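Local coordinates for protein thiosulfate sulfurtransferase (Pseudomonas aeruginosa, PDB 1YT8) that probably transfers sulfur from thiosulfate to cyanide, using a chain built from repeated rhodanese-like domains, at residues Arg110-Val114 against Pro115-Phe119. Sequence-based numbering, arbitrary orientation.
Sequences RDVNV and PSKAF
K117 reaches back from the first turn of helix 114-127 to D111 in the loop before it. Its CB starts 3.7 Å from N113 O, and CG, turned anti to its own carbonyl carbon (chi1 -59°), comes nearer still to that oxygen. From there the chain runs fully extended: CD passes V112 O at 3.4 Å, and CE lies beside both that carbonyl and N113 CB. At the tip, NZ forms a salt bridge with D111 OD1 at 2.8 Å, the two side chains crossing at about a right angle, and a weak hydrogen bond with V112 O. Lysine suits the place: four methylenes carry its ammonium back along the loop. The ammonium meets OD1 from above the carboxylate plane, while V112 N donates at 2.7 Å from the opposite face, so two donors hold this buried oxygen; Y490 takes OD2, and Y507 is a further partner of NZ. The helix links the first and second five-stranded parallel sheets; N113 is its N-cap residue, but its side chain makes no capping bond and ND2 bonds D315 instead. N113 O accepts from K117 N and V114 O from A118 N at 2.7 Å, the opening i to i+4 bonds. P115 suits the first turn, where an N-H would find no helical carbonyl one turn earlier. A118, with just a methyl, lies against L514 and L518 of helix 514-521.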
loop_
_atom_site.group_PDB
_atom_site.type_symbol
_atom_site.label_atom_id
_atom_site.label_comp_id
_atom_site.label_asym_id
_atom_site.label_seq_id
_atom_site.Cartn_x
_atom_site.Cartn_y
_atom_site.Cartn_z
ATOM N N ARG A 110 -1.669 -14.478 -7.005
ATOM C CA ARG A 110 -0.352 -14.244 -6.432
ATOM C C ARG A 110 -0.086 -12.748 -6.548
ATOM O O ARG A 110 -0.920 -12.005 -7.079
ATOM C CB ARG A 110 0.740 -15.035 -7.161
ATOM C CG ARG A 110 0.832 -14.767 -8.645
ATOM C CD ARG A 110 2.140 -15.306 -9.221
ATOM N NE ARG A 110 3.294 -14.532 -8.768
ATOM C CZ ARG A 110 4.105 -14.886 -7.775
ATOM N NH1 ARG A 110 3.906 -16.020 -7.111
ATOM N NH2 ARG A 110 5.117 -14.097 -7.440
ATOM N N ASP A 111 1.069 -12.322 -6.042
ATOM C CA ASP A 111 1.503 -10.925 -6.042
ATOM C C ASP A 111 0.719 -10.073 -5.045
ATOM O O ASP A 111 0.009 -10.609 -4.190
ATOM C CB ASP A 111 1.405 -10.322 -7.452
ATOM C CG ASP A 111 2.534 -9.347 -7.742
ATOM O OD1 ASP A 111 2.470 -8.185 -7.289
ATOM O OD2 ASP A 111 3.507 -9.752 -8.411
ATOM N N VAL A 112 0.859 -8.751 -5.146
ATOM C CA VAL A 112 0.175 -7.831 -4.233
ATOM C C VAL A 112 -0.685 -6.795 -4.966
ATOM O O VAL A 112 -0.493 -6.557 -6.159
ATOM C CB VAL A 112 1.197 -7.084 -3.338
ATOM C CG1 VAL A 112 1.999 -8.081 -2.516
ATOM C CG2 VAL A 112 2.135 -6.238 -4.205
ATOM N N ASN A 113 -1.622 -6.187 -4.237
ATOM C CA ASN A 113 -2.535 -5.169 -4.776
ATOM C C ASN A 113 -3.214 -5.704 -6.040
ATOM O O ASN A 113 -3.365 -4.992 -7.040
ATOM C CB ASN A 113 -1.764 -3.883 -5.102
ATOM C CG ASN A 113 -0.855 -3.437 -3.962
ATOM O OD1 ASN A 113 0.326 -3.166 -4.176
ATOM N ND2 ASN A 113 -1.401 -3.353 -2.749
ATOM N N VAL A 114 -3.647 -6.958 -5.968
ATOM C CA VAL A 114 -4.266 -7.632 -7.102
ATOM C C VAL A 114 -5.544 -6.992 -7.647
ATOM O O VAL A 114 -5.697 -6.864 -8.863
ATOM C CB VAL A 114 -4.502 -9.121 -6.768
ATOM C CG1 VAL A 114 -5.085 -9.853 -7.973
ATOM C CG2 VAL A 114 -3.171 -9.758 -6.370
ATOM N N PRO A 115 -6.477 -6.583 -6.771
ATOM C CA PRO A 115 -7.690 -5.965 -7.317
ATOM C C PRO A 115 -7.343 -4.756 -8.191
ATOM O O PRO A 115 -7.878 -4.592 -9.293
ATOM C CB PRO A 115 -8.467 -5.568 -6.064
ATOM C CG PRO A 115 -8.093 -6.652 -5.090
ATOM C CD PRO A 115 -6.594 -6.779 -5.314
ATOM N N SER A 116 -6.436 -3.919 -7.699
ATOM C CA SER A 116 -6.017 -2.730 -8.435
ATOM C C SER A 116 -5.356 -3.058 -9.769
ATOM O O SER A 116 -5.637 -2.417 -10.787
ATOM C CB SER A 116 -5.052 -1.895 -7.589
ATOM O OG SER A 116 -5.676 -1.424 -6.409
ATOM N N LYS A 117 -4.473 -4.051 -9.766
ATOM C CA LYS A 117 -3.769 -4.432 -10.985
ATOM C C LYS A 117 -4.661 -5.167 -11.978
ATOM O O LYS A 117 -4.556 -4.959 -13.190
ATOM C CB LYS A 117 -2.548 -5.283 -10.638
ATOM C CG LYS A 117 -1.564 -4.565 -9.734
ATOM C CD LYS A 117 -0.418 -5.469 -9.332
ATOM C CE LYS A 117 0.583 -4.719 -8.470
ATOM N NZ LYS A 117 1.693 -5.618 -8.037
ATOM N N ALA A 118 -5.530 -6.031 -11.465
ATOM C CA ALA A 118 -6.448 -6.772 -12.320
ATOM C C ALA A 118 -7.404 -5.770 -12.958
ATOM O O ALA A 118 -7.767 -5.896 -14.133
ATOM C CB ALA A 118 -7.219 -7.794 -11.497
ATOM N N PHE A 119 -7.813 -4.769 -12.183
ATOM C CA PHE A 119 -8.710 -3.744 -12.709
ATOM C C PHE A 119 -8.023 -2.993 -13.849
ATOM O O PHE A 119 -8.652 -2.664 -14.853
ATOM C CB PHE A 119 -9.106 -2.737 -11.624
ATOM C CG PHE A 119 -9.919 -1.583 -12.152
ATOM C CD1 PHE A 119 -11.225 -1.781 -12.594
ATOM C CD2 PHE A 119 -9.364 -0.313 -12.255
ATOM C CE1 PHE A 119 -11.971 -0.727 -13.137
ATOM C CE2 PHE A 119 -10.098 0.749 -12.797
ATOM C CZ PHE A 119 -11.409 0.537 -13.239
#